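Local coordinates for LanC-like protein GCR2 (PDB 3T33) that binds a zinc ion and may play a role in abscisic acid signalling in Arabidopsis as a member of the LanC-like family, at residues L57-K62 against E390-M395; Y89-S94 against E101-L106; L260-Q265 against S275-K280; F268-Y273 against W322-L327. All coordinates share one frame; numbering follows the deposited sequence.

Contact 1: residues L57-K62 against E390-M395; sequences LSIKDK and EGIGGM
I59 lays its two branches against different residues of segment 390-395. Its CG2 methyl does most of the work. It comes within 3.1 Å of the carbonyl oxygen I392 O, a close approach for a methyl and an oxygen. The same methyl also lies against the I392 side chain, I59 CG2 being 3.6 Å from I392 CG1. The two isoleucine chains slant across each other. The other branch of I59 ends in CD1, which settles on the thioether of M395, 4.0 Å from M395 SD, with CG and CE of the same residue only slightly farther off; these two side chains cross nearly at right angles. At the margin, K62 adds only its aliphatic stem, K62 CG lying 4.2 Å from I392 CD1. Its ammonium group turns away to a salt bridge with E66.

Torsions explain the division. With I59 chi1 at -59°, CG2 stands opposite the backbone nitrogen and CG1 runs back beside it, so that the branches diverge toward separate partners. M395 is extended beyond CG and lays CG, SD and CE along the I59 methyl. The second chain segment is glycine-rich, G391, G393 and G394 surrounding I392, and only I392 and M395 bring side chains to this interface.

Away from the zinc site of this LanC-like helical fold, the packing joins the long helix 45-69 to helix 392-402. I59 continues onto A396 and L399 farther along the latter, I392 reaches back to V63, and M395 goes on to touch L366 and S370 of helix 353-375.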
loop_
_atom_site.group_PDB
_atom_site.type_symbol
_atom_site.label_atom_id
_atom_site.label_comp_id
_atom_site.label_asym_id
_atom_site.label_seq_id
_atom_site.Cartn_x
_atom_site.Cartn_y
_atom_site.Cartn_z
ATOM N N LEU A 57 4.984 -9.536 -15.791
ATOM C CA LEU A 57 5.914 -10.690 -15.793
ATOM C C LEU A 57 7.304 -10.253 -16.213
ATOM O O LEU A 57 8.292 -10.597 -15.548
ATOM C CB LEU A 57 5.442 -11.816 -16.654
ATOM C CG LEU A 57 4.188 -12.549 -16.213
ATOM C CD1 LEU A 57 3.912 -13.711 -17.188
ATOM C CD2 LEU A 57 4.276 -13.056 -14.780
ATOM N N SER A 58 7.416 -9.426 -17.236
ATOM C CA SER A 58 8.756 -8.977 -17.567
ATOM C C SER A 58 9.331 -8.158 -16.460
ATOM O O SER A 58 10.475 -8.370 -16.173
ATOM C CB SER A 58 8.885 -8.197 -18.875
ATOM O OG SER A 58 7.829 -8.522 -19.780
ATOM N N ILE A 59 8.592 -7.208 -15.858
ATOM C CA ILE A 59 9.166 -6.462 -14.685
ATOM C C ILE A 59 9.595 -7.458 -13.571
ATOM O O ILE A 59 10.729 -7.430 -13.114
ATOM C CB ILE A 59 8.245 -5.340 -14.142
ATOM C CG1 ILE A 59 7.958 -4.329 -15.242
ATOM C CG2 ILE A 59 8.817 -4.611 -12.862
ATOM C CD1 ILE A 59 6.737 -3.437 -14.897
ATOM N N LYS A 60 8.668 -8.319 -13.161
ATOM C CA LYS A 60 8.947 -9.309 -12.128
ATOM C C LYS A 60 10.256 -10.038 -12.408
ATOM O O LYS A 60 11.109 -10.161 -11.528
ATOM C CB LYS A 60 7.797 -10.312 -12.023
ATOM C CG LYS A 60 8.046 -11.440 -11.035
ATOM C CD LYS A 60 7.013 -12.545 -11.188
ATOM C CE LYS A 60 7.464 -13.588 -12.198
ATOM N NZ LYS A 60 6.829 -14.911 -11.952
ATOM N N ASP A 61 10.408 -10.519 -13.637
ATOM C CA ASP A 61 11.617 -11.229 -14.037
ATOM C C ASP A 61 12.849 -10.347 -13.872
ATOM O O ASP A 61 13.868 -10.780 -13.334
ATOM C CB ASP A 61 11.503 -11.709 -15.485
ATOM C CG ASP A 61 10.726 -13.005 -15.610
ATOM O OD1 ASP A 61 10.151 -13.455 -14.597
ATOM O OD2 ASP A 61 10.692 -13.573 -16.721
ATOM N N LYS A 62 12.748 -9.106 -14.338
ATOM C CA LYS A 62 13.851 -8.158 -14.235
ATOM C C LYS A 62 14.238 -7.929 -12.778
ATOM O O LYS A 62 15.421 -7.874 -12.442
ATOM C CB LYS A 62 13.478 -6.829 -14.895
ATOM C CG LYS A 62 14.504 -5.726 -14.694
ATOM C CD LYS A 62 15.853 -6.114 -15.278
ATOM C CE LYS A 62 16.664 -4.886 -15.657
ATOM N NZ LYS A 62 18.119 -5.189 -15.757
ATOM N N GLU A 390 9.950 1.624 -3.798
ATOM C CA GLU A 390 10.529 2.777 -4.469
ATOM C C GLU A 390 10.697 2.507 -5.930
ATOM O O GLU A 390 10.555 3.427 -6.754
ATOM C CB GLU A 390 11.902 3.093 -3.912
ATOM C CG GLU A 390 11.879 3.755 -2.545
ATOM C CD GLU A 390 13.290 4.060 -1.964
ATOM O OE1 GLU A 390 14.316 3.555 -2.521
ATOM O OE2 GLU A 390 13.345 4.806 -0.940
ATOM N N GLY A 391 11.064 1.269 -6.251
ATOM C CA GLY A 391 11.379 0.931 -7.645
ATOM C C GLY A 391 10.271 0.194 -8.407
ATOM O O GLY A 391 9.069 0.288 -8.053
ATOM N N ILE A 392 10.683 -0.552 -9.431
ATOM C CA ILE A 392 9.735 -1.095 -10.359
ATOM C C ILE A 392 9.121 -2.356 -9.805
ATOM O O ILE A 392 8.147 -2.865 -10.355
ATOM C CB ILE A 392 10.323 -1.363 -11.791
ATOM C CG1 ILE A 392 11.467 -2.390 -11.774
ATOM C CG2 ILE A 392 10.786 -0.102 -12.397
ATOM C CD1 ILE A 392 11.995 -2.760 -13.140
ATOM N N GLY A 393 9.724 -2.904 -8.759
ATOM C CA GLY A 393 9.084 -4.026 -8.013
ATOM C C GLY A 393 7.610 -3.700 -7.713
ATOM O O GLY A 393 6.741 -4.546 -7.854
ATOM N N GLY A 394 7.327 -2.463 -7.314
ATOM C CA GLY A 394 5.980 -2.068 -6.844
ATOM C C GLY A 394 5.005 -1.828 -8.010
ATOM O O GLY A 394 3.735 -2.002 -7.886
ATOM N N MET A 395 5.586 -1.448 -9.129
ATOM C CA MET A 395 4.831 -1.316 -10.421
ATOM C C MET A 395 4.417 -2.672 -10.858
ATOM O O MET A 395 3.260 -2.864 -11.181
ATOM C CB MET A 395 5.693 -0.682 -11.498
ATOM C CG MET A 395 4.933 -0.336 -12.778
ATOM S SD MET A 395 6.010 0.422 -13.991
ATOM C CE MET A 395 4.983 0.306 -15.463
#

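Contact 2: residues Y89-S94 against E101-L106; sequences YLLFKS and EDDLKL
D103 stands at the middle of this helix pair, its CB directed at helix 84-98 and its carboxylate spread between L91 and S94. S94 carries its hydroxyl opposite its own backbone nitrogen (chi1 -177°), which brings OG to the acid. S94 OG donates to D103 OD2 over 2.5 Å, a very short separation whose exact length is doubtful. The L91 side chain runs at about a right angle to that of D103, putting its CD2 methyl 3.4 Å from D103 OD1, while the L91 carbonyl oxygen lies 3.4 Å from D103 CB. The other methyl, L91 CD1, leans obliquely on L106 and meets L106 CD2 at 3.7 Å.

F92 and L104 lie side by side and point the same way, with L104 CD1 at the rim of the ring near its plane, 4.2 Å from F92 CD1. Both go on to helix 130-144, F92 to L136 and V139, L104 to A140 and L144. The segments form a helical hairpin, nearly antiparallel at 156°, and their axes come within 7.9 Å.

The acid is buried yet well provided for: OD2 takes the serine hydroxyl, and OD1 makes a salt bridge to K60, which also bonds S94 OG weakly. Such company would be expected to keep D103 ionised. The salt bridge joins helix 101-118 to helix 45-69, and the S94 hydroxyl brings in helix 84-98, one linked polar group amid leucine and phenylalanine packing.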
loop_
_atom_site.group_PDB
_atom_site.type_symbol
_atom_site.label_atom_id
_atom_site.label_comp_id
_atom_site.label_asym_id
_atom_site.label_seq_id
_atom_site.Cartn_x
_atom_site.Cartn_y
_atom_site.Cartn_z
ATOM N N TYR A 89 7.855 -10.831 -1.720
ATOM C CA TYR A 89 6.436 -10.483 -1.694
ATOM C C TYR A 89 5.863 -10.354 -3.086
ATOM O O TYR A 89 4.755 -10.773 -3.369
ATOM C CB TYR A 89 6.208 -9.199 -0.839
ATOM C CG TYR A 89 4.814 -9.112 -0.281
ATOM C CD1 TYR A 89 4.084 -10.244 0.089
ATOM C CD2 TYR A 89 4.172 -7.884 -0.215
ATOM C CE1 TYR A 89 2.750 -10.122 0.560
ATOM C CE2 TYR A 89 2.886 -7.762 0.244
ATOM C CZ TYR A 89 2.178 -8.854 0.647
ATOM O OH TYR A 89 0.873 -8.587 1.087
ATOM N N LEU A 90 6.642 -9.790 -3.969
ATOM C CA LEU A 90 6.228 -9.677 -5.372
ATOM C C LEU A 90 6.011 -11.089 -5.963
ATOM O O LEU A 90 5.073 -11.321 -6.759
ATOM C CB LEU A 90 7.264 -8.874 -6.150
ATOM C CG LEU A 90 7.048 -8.940 -7.697
ATOM C CD1 LEU A 90 5.688 -8.337 -8.120
ATOM C CD2 LEU A 90 8.239 -8.247 -8.437
ATOM N N LEU A 91 6.884 -12.033 -5.558
ATOM C CA LEU A 91 6.831 -13.425 -6.002
ATOM C C LEU A 91 5.644 -14.115 -5.431
ATOM O O LEU A 91 4.976 -14.932 -6.114
ATOM C CB LEU A 91 8.137 -14.155 -5.617
ATOM C CG LEU A 91 9.242 -13.877 -6.643
ATOM C CD1 LEU A 91 10.555 -14.249 -6.052
ATOM C CD2 LEU A 91 8.985 -14.718 -7.890
ATOM N N PHE A 92 5.386 -13.823 -4.158
ATOM C CA PHE A 92 4.139 -14.270 -3.523
ATOM C C PHE A 92 2.843 -13.748 -4.260
ATOM O O PHE A 92 1.925 -14.508 -4.519
ATOM C CB PHE A 92 4.114 -13.891 -2.027
ATOM C CG PHE A 92 2.959 -14.500 -1.288
ATOM C CD1 PHE A 92 2.900 -15.865 -1.076
ATOM C CD2 PHE A 92 1.908 -13.724 -0.848
ATOM C CE1 PHE A 92 1.796 -16.458 -0.443
ATOM C CE2 PHE A 92 0.787 -14.318 -0.215
ATOM C CZ PHE A 92 0.765 -15.701 -0.004
ATOM N N LYS A 93 2.778 -12.462 -4.558
ATOM C CA LYS A 93 1.647 -11.889 -5.270
ATOM C C LYS A 93 1.493 -12.566 -6.653
ATOM O O LYS A 93 0.379 -12.831 -7.140
ATOM C CB LYS A 93 1.933 -10.411 -5.479
ATOM C CG LYS A 93 0.943 -9.742 -6.367
ATOM C CD LYS A 93 -0.151 -9.008 -5.581
ATOM C CE LYS A 93 -1.370 -9.747 -5.550
ATOM N NZ LYS A 93 -2.310 -9.136 -4.550
ATOM N N SER A 94 2.610 -12.864 -7.275
ATOM C CA SER A 94 2.598 -13.527 -8.560
ATOM C C SER A 94 2.119 -14.947 -8.443
ATOM O O SER A 94 1.404 -15.465 -9.300
ATOM C CB SER A 94 3.998 -13.538 -9.125
ATOM O OG SER A 94 3.962 -14.122 -10.401
ATOM N N GLU A 101 3.883 -22.442 -8.863
ATOM C CA GLU A 101 4.478 -22.911 -7.604
ATOM C C GLU A 101 5.949 -22.594 -7.587
ATOM O O GLU A 101 6.540 -22.532 -6.516
ATOM C CB GLU A 101 4.243 -24.412 -7.288
ATOM C CG GLU A 101 2.779 -24.989 -7.528
ATOM C CD GLU A 101 1.739 -24.826 -6.357
ATOM O OE1 GLU A 101 2.131 -24.766 -5.143
ATOM O OE2 GLU A 101 0.500 -24.802 -6.674
ATOM N N ASP A 102 6.555 -22.342 -8.740
ATOM C CA ASP A 102 7.956 -21.912 -8.715
ATOM C C ASP A 102 8.113 -20.506 -8.112
ATOM O O ASP A 102 9.182 -20.177 -7.553
ATOM C CB ASP A 102 8.611 -21.972 -10.104
ATOM C CG ASP A 102 8.774 -23.420 -10.631
ATOM O OD1 ASP A 102 8.716 -24.418 -9.835
ATOM O OD2 ASP A 102 8.948 -23.566 -11.874
ATOM N N ASP A 103 7.071 -19.680 -8.285
ATOM C CA ASP A 103 7.033 -18.334 -7.696
ATOM C C ASP A 103 7.034 -18.487 -6.141
ATOM O O ASP A 103 7.721 -17.769 -5.468
ATOM C CB ASP A 103 5.803 -17.512 -8.148
ATOM C CG ASP A 103 5.993 -16.812 -9.519
ATOM O OD1 ASP A 103 7.127 -16.674 -10.021
ATOM O OD2 ASP A 103 4.969 -16.380 -10.115
ATOM N N LEU A 104 6.219 -19.398 -5.614
ATOM C CA LEU A 104 6.124 -19.622 -4.177
ATOM C C LEU A 104 7.428 -20.169 -3.593
ATOM O O LEU A 104 7.877 -19.717 -2.553
ATOM C CB LEU A 104 4.984 -20.567 -3.895
ATOM C CG LEU A 104 4.684 -20.995 -2.451
ATOM C CD1 LEU A 104 4.279 -19.766 -1.609
ATOM C CD2 LEU A 104 3.580 -21.992 -2.489
ATOM N N LYS A 105 8.057 -21.114 -4.290
ATOM C CA LYS A 105 9.329 -21.679 -3.842
ATOM C C LYS A 105 10.378 -20.613 -3.819
ATOM O O LYS A 105 11.160 -20.532 -2.896
ATOM C CB LYS A 105 9.777 -22.870 -4.727
ATOM C CG LYS A 105 9.335 -24.206 -4.138
ATOM C CD LYS A 105 9.073 -25.269 -5.193
ATOM C CE LYS A 105 7.942 -26.199 -4.745
ATOM N NZ LYS A 105 6.934 -26.480 -5.875
ATOM N N LEU A 106 10.426 -19.804 -4.854
ATOM C CA LEU A 106 11.503 -18.862 -4.926
ATOM C C LEU A 106 11.293 -17.870 -3.768
ATOM O O LEU A 106 12.263 -17.485 -3.080
ATOM C CB LEU A 106 11.509 -18.144 -6.271
ATOM C CG LEU A 106 12.758 -17.269 -6.413
ATOM C CD1 LEU A 106 14.007 -18.172 -6.189
ATOM C CD2 LEU A 106 12.813 -16.561 -7.773
#

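Contact 3: residues L260-Q265 against S275-K280; sequences LSYMIQ and SSEGSK
Helix 250-265 is followed by a long loop that folds back alongside it, and Y262 and E277 join the two by their polar ends. The phenol and the carboxylate approach from opposite directions. Y262 OH donates to E277 OE2 over 2.8 Å, with the acceptor lying in the plane of the ring at its edge. Seen from the acid, the hydroxyl arrives on the syn side of OE2, 30° out of the carboxylate plane, and E277 OE1 is also 2.8 Å from Y262 OH. The oxygen therefore sits across the mouth of the carboxylate, whose plane is turned 73° from that of the ring.

In this all-helical LanC-like fold the contact belongs to the surface, where a loop without regular structure is linked to helix 250-265 through one phenol-carboxylate bond. E277 reaches the tyrosine by folding its chain at chi2 (-75°), which swings the carboxylate round toward the helix. Its OE2 also accepts a weak hydrogen bond from the indole nitrogen of W230, giving that oxygen two donors. The backbone is positioned from the same neighbourhood: E277 pairs with R228 and S275 with W230. The side chain of Y262 also touches C218, and that of E277 touches M221.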
loop_
_atom_site.group_PDB
_atom_site.type_symbol
_atom_site.label_atom_id
_atom_site.label_comp_id
_atom_site.label_asym_id
_atom_site.label_seq_id
_atom_site.Cartn_x
_atom_site.Cartn_y
_atom_site.Cartn_z
ATOM N N LEU A 260 -10.243 11.101 12.659
ATOM C CA LEU A 260 -10.471 11.195 11.217
ATOM C C LEU A 260 -11.335 12.420 10.824
ATOM O O LEU A 260 -10.979 13.128 9.900
ATOM C CB LEU A 260 -11.013 9.875 10.637
ATOM C CG LEU A 260 -10.112 8.629 10.631
ATOM C CD1 LEU A 260 -10.875 7.478 10.117
ATOM C CD2 LEU A 260 -8.893 8.851 9.784
ATOM N N SER A 261 -12.432 12.690 11.532
ATOM C CA SER A 261 -13.129 13.984 11.354
ATOM C C SER A 261 -12.185 15.155 11.488
ATOM O O SER A 261 -12.105 16.007 10.612
ATOM C CB SER A 261 -14.244 14.147 12.367
ATOM O OG SER A 261 -15.062 13.011 12.268
ATOM N N TYR A 262 -11.448 15.196 12.582
ATOM C CA TYR A 262 -10.504 16.282 12.780
ATOM C C TYR A 262 -9.733 16.550 11.510
ATOM O O TYR A 262 -9.711 17.652 11.042
ATOM C CB TYR A 262 -9.550 15.947 13.930
ATOM C CG TYR A 262 -8.407 16.916 14.022
ATOM C CD1 TYR A 262 -8.563 18.142 14.683
ATOM C CD2 TYR A 262 -7.191 16.633 13.421
ATOM C CE1 TYR A 262 -7.533 19.031 14.749
ATOM C CE2 TYR A 262 -6.167 17.501 13.491
ATOM C CZ TYR A 262 -6.347 18.702 14.148
ATOM O OH TYR A 262 -5.314 19.572 14.202
ATOM N N MET A 263 -9.111 15.515 10.944
ATOM C CA MET A 263 -8.329 15.608 9.695
ATOM C C MET A 263 -9.128 16.098 8.475
ATOM O O MET A 263 -8.640 16.873 7.662
ATOM C CB MET A 263 -7.733 14.237 9.387
ATOM C CG MET A 263 -6.629 13.785 10.380
ATOM S SD MET A 263 -5.791 12.197 9.973
ATOM C CE MET A 263 -4.506 12.903 9.004
ATOM N N ILE A 264 -10.365 15.652 8.355
ATOM C CA ILE A 264 -11.211 16.077 7.254
ATOM C C ILE A 264 -11.426 17.587 7.346
ATOM O O ILE A 264 -11.050 18.339 6.431
ATOM C CB ILE A 264 -12.528 15.230 7.217
ATOM C CG1 ILE A 264 -12.177 13.775 6.883
ATOM C CG2 ILE A 264 -13.559 15.788 6.188
ATOM C CD1 ILE A 264 -13.289 12.810 7.044
ATOM N N GLN A 265 -11.940 18.035 8.500
ATOM C CA GLN A 265 -12.297 19.459 8.730
ATOM C C GLN A 265 -11.090 20.390 8.587
ATOM O O GLN A 265 -11.252 21.603 8.515
ATOM C CB GLN A 265 -12.923 19.646 10.119
ATOM C CG GLN A 265 -14.092 18.672 10.436
ATOM C CD GLN A 265 -14.517 18.668 11.934
ATOM O OE1 GLN A 265 -15.125 17.691 12.426
ATOM N NE2 GLN A 265 -14.216 19.768 12.655
ATOM N N SER A 275 1.013 17.216 5.501
ATOM C CA SER A 275 1.964 16.247 6.021
ATOM C C SER A 275 2.000 16.127 7.582
ATOM O O SER A 275 2.020 15.018 8.107
ATOM C CB SER A 275 3.361 16.413 5.402
ATOM O OG SER A 275 3.949 17.657 5.708
ATOM N N SER A 276 1.966 17.243 8.304
ATOM C CA SER A 276 2.152 17.248 9.796
ATOM C C SER A 276 1.540 18.510 10.353
ATOM O O SER A 276 1.510 19.485 9.618
ATOM C CB SER A 276 3.628 17.278 10.160
ATOM O OG SER A 276 4.237 18.274 9.372
ATOM N N GLU A 277 1.103 18.482 11.619
ATOM C CA GLU A 277 0.410 19.589 12.318
ATOM C C GLU A 277 1.028 20.963 12.110
ATOM O O GLU A 277 2.259 21.107 12.153
ATOM C CB GLU A 277 0.285 19.320 13.808
ATOM C CG GLU A 277 -0.938 18.496 14.182
ATOM C CD GLU A 277 -2.243 19.281 14.134
ATOM O OE1 GLU A 277 -2.704 19.701 15.223
ATOM O OE2 GLU A 277 -2.807 19.496 13.023
ATOM N N GLY A 278 0.130 21.945 11.883
ATOM C CA GLY A 278 0.424 23.241 11.252
ATOM C C GLY A 278 1.559 23.230 10.221
ATOM O O GLY A 278 2.613 23.857 10.438
ATOM N N SER A 279 1.398 22.508 9.112
ATOM C CA SER A 279 2.342 22.692 7.990
ATOM C C SER A 279 1.731 23.685 7.005
ATOM O O SER A 279 0.518 23.673 6.774
ATOM C CB SER A 279 2.713 21.395 7.278
ATOM O OG SER A 279 3.556 21.695 6.172
ATOM N N LYS A 280 2.561 24.555 6.444
ATOM C CA LYS A 280 2.040 25.675 5.660
ATOM C C LYS A 280 2.144 25.421 4.153
ATOM O O LYS A 280 1.934 26.340 3.334
ATOM C CB LYS A 280 2.723 27.005 6.051
ATOM C CG LYS A 280 2.255 27.588 7.418
ATOM C CD LYS A 280 1.706 29.030 7.288
ATOM C CE LYS A 280 1.323 29.637 8.644
ATOM N NZ LYS A 280 2.324 30.676 9.072
#

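Contact 4: residues F268-Y273 against W322-L327; sequences FPSGNY and WSRGLL
A single arginine makes the whole connection here: the nearest alpha carbons, N272 CA and R324 CA, are 9.5 Å apart, and only the guanidinium of R324 reaches the opposite loop. Its NH1 lies 3.2 Å from S270 OG, with the hydroxyl at the edge of the flat group and near its plane. The same nitrogen is 3.6 Å from N272 CB, which approaches obliquely. Its strongest polar partner is D282, which takes NH2 in a salt bridge through OD1 and bonds S270 OG through OD2, so one carboxylate fixes both partners.

The loop is itself firmly shaped. F268 to G271 form a type I beta turn closed by G271 N to F268 O at 2.9 Å, and F268 N bonds N272 O, also at 2.9 Å. S270 OG additionally receives a weak hydrogen bond from N272 N.

This is structural packing outside the metal's first shell: the N272 side chain is about 13 Å from the zinc ion and about 11 Å from the side chains of its ligands C288 and H334. R324 belongs to helix 308-324. From the loop, N272 packs on A291 and Y273 on V294 and L298, all of helix 291-305. Just after R324 in the chain, L326 reaches F362 and F365 of helix 353-375, and L327 meets N339 of helix 336-350.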
loop_
_atom_site.group_PDB
_atom_site.type_symbol
_atom_site.label_atom_id
_atom_site.label_comp_id
_atom_site.label_asym_id
_atom_site.label_seq_id
_atom_site.Cartn_x
_atom_site.Cartn_y
_atom_site.Cartn_z
ATOM N N PHE A 268 -6.247 21.105 3.486
ATOM C CA PHE A 268 -6.038 22.280 2.679
ATOM C C PHE A 268 -7.296 22.780 1.905
ATOM O O PHE A 268 -8.237 22.005 1.620
ATOM C CB PHE A 268 -4.847 22.061 1.730
ATOM C CG PHE A 268 -3.518 21.941 2.436
ATOM C CD1 PHE A 268 -3.038 22.991 3.250
ATOM C CD2 PHE A 268 -2.738 20.773 2.296
ATOM C CE1 PHE A 268 -1.803 22.883 3.907
ATOM C CE2 PHE A 268 -1.513 20.638 2.950
ATOM C CZ PHE A 268 -1.036 21.700 3.768
ATOM N N PRO A 269 -7.338 24.097 1.591
ATOM C CA PRO A 269 -8.358 24.583 0.655
ATOM C C PRO A 269 -8.401 23.767 -0.677
ATOM O O PRO A 269 -9.469 23.635 -1.284
ATOM C CB PRO A 269 -7.944 26.051 0.401
ATOM C CG PRO A 269 -6.531 26.253 1.112
ATOM C CD PRO A 269 -6.590 25.210 2.226
ATOM N N SER A 270 -7.265 23.238 -1.124
ATOM C CA SER A 270 -7.235 22.346 -2.307
ATOM C C SER A 270 -7.848 20.933 -2.087
ATOM O O SER A 270 -8.099 20.211 -3.070
ATOM C CB SER A 270 -5.806 22.188 -2.812
ATOM O OG SER A 270 -5.116 21.310 -1.947
ATOM N N GLY A 271 -8.071 20.537 -0.825
ATOM C CA GLY A 271 -8.629 19.221 -0.500
ATOM C C GLY A 271 -7.532 18.183 -0.164
ATOM O O GLY A 271 -7.822 17.121 0.387
ATOM N N ASN A 272 -6.286 18.478 -0.532
ATOM C CA ASN A 272 -5.133 17.730 -0.044
ATOM C C ASN A 272 -4.975 17.824 1.466
ATOM O O ASN A 272 -5.616 18.673 2.116
ATOM C CB ASN A 272 -3.850 18.133 -0.785
ATOM C CG ASN A 272 -2.680 17.125 -0.546
ATOM O OD1 ASN A 272 -1.507 17.461 -0.704
ATOM N ND2 ASN A 272 -3.016 15.911 -0.136
ATOM N N TYR A 273 -4.220 16.873 2.030
ATOM C CA TYR A 273 -4.015 16.725 3.493
ATOM C C TYR A 273 -2.575 17.152 3.876
ATOM O O TYR A 273 -1.601 16.895 3.141
ATOM C CB TYR A 273 -4.305 15.275 3.947
ATOM C CG TYR A 273 -5.763 14.989 3.968
ATOM C CD1 TYR A 273 -6.463 14.750 2.786
ATOM C CD2 TYR A 273 -6.494 15.034 5.171
ATOM C CE1 TYR A 273 -7.843 14.509 2.798
ATOM C CE2 TYR A 273 -7.873 14.825 5.197
ATOM C CZ TYR A 273 -8.542 14.570 3.991
ATOM O OH TYR A 273 -9.895 14.370 3.983
ATOM N N TRP A 322 -6.687 12.254 -8.558
ATOM C CA TRP A 322 -6.928 12.287 -10.001
ATOM C C TRP A 322 -6.262 13.483 -10.674
ATOM O O TRP A 322 -5.703 13.334 -11.776
ATOM C CB TRP A 322 -8.418 12.172 -10.330
ATOM C CG TRP A 322 -8.754 12.109 -11.779
ATOM C CD1 TRP A 322 -9.537 12.986 -12.449
ATOM C CD2 TRP A 322 -8.362 11.098 -12.744
ATOM N NE1 TRP A 322 -9.628 12.615 -13.761
ATOM C CE2 TRP A 322 -8.934 11.462 -13.973
ATOM C CE3 TRP A 322 -7.564 9.940 -12.686
ATOM C CZ2 TRP A 322 -8.764 10.695 -15.167
ATOM C CZ3 TRP A 322 -7.379 9.165 -13.877
ATOM C CH2 TRP A 322 -7.986 9.555 -15.091
ATOM N N SER A 323 -6.269 14.661 -10.052
ATOM C CA SER A 323 -5.616 15.775 -10.746
ATOM C C SER A 323 -4.148 15.967 -10.447
ATOM O O SER A 323 -3.393 16.413 -11.321
ATOM C CB SER A 323 -6.371 17.100 -10.570
ATOM O OG SER A 323 -6.093 17.665 -9.311
ATOM N N ARG A 324 -3.704 15.610 -9.257
ATOM C CA ARG A 324 -2.296 15.872 -8.927
ATOM C C ARG A 324 -1.492 14.596 -8.646
ATOM O O ARG A 324 -0.314 14.689 -8.291
ATOM C CB ARG A 324 -2.206 16.806 -7.720
ATOM C CG ARG A 324 -2.762 18.254 -7.926
ATOM C CD ARG A 324 -3.079 18.927 -6.553
ATOM N NE ARG A 324 -1.856 19.164 -5.789
ATOM C CZ ARG A 324 -1.816 19.577 -4.527
ATOM N NH1 ARG A 324 -2.928 19.834 -3.829
ATOM N NH2 ARG A 324 -0.633 19.757 -3.957
ATOM N N GLY A 325 -2.115 13.420 -8.822
ATOM C CA GLY A 325 -1.579 12.181 -8.283
ATOM C C GLY A 325 -0.682 11.465 -9.241
ATOM O O GLY A 325 -0.071 10.451 -8.906
ATOM N N LEU A 326 -0.613 11.982 -10.446
ATOM C CA LEU A 326 0.255 11.434 -11.478
ATOM C C LEU A 326 1.725 11.936 -11.334
ATOM O O LEU A 326 2.291 12.609 -12.210
ATOM C CB LEU A 326 -0.366 11.749 -12.841
ATOM C CG LEU A 326 -0.076 10.840 -14.027
ATOM C CD1 LEU A 326 -0.616 9.393 -13.841
ATOM C CD2 LEU A 326 -0.669 11.504 -15.327
ATOM N N LEU A 327 2.325 11.553 -10.210
ATOM C CA LEU A 327 3.649 11.928 -9.760
ATOM C C LEU A 327 4.731 11.616 -10.785
ATOM O O LEU A 327 4.619 10.630 -11.516
ATOM C CB LEU A 327 3.937 11.111 -8.489
ATOM C CG LEU A 327 3.634 11.633 -7.075
ATOM C CD1 LEU A 327 2.722 12.840 -7.046
ATOM C CD2 LEU A 327 3.216 10.567 -6.092
#

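The four contacts fall into two groups. Contacts 1 and 2 have centres 13 Å apart and touch directly, the side chain of K60 in contact 1 meeting residues of contact 2. Contacts 3 and 4, 14 Å apart centre to centre, share the loop between helices 250-265 and 291-305; their segments alternate along the chain, and Y273 packs on M263 and I264. Between the groups, centres are 27 to 39 Å apart, the nearest pair being contacts 1 and 4 and the farthest contacts 2 and 3. Contact 1 spans the other three in sequence, bringing an early helix against the last one, consistent with the closed helical barrel of the LanC-like family.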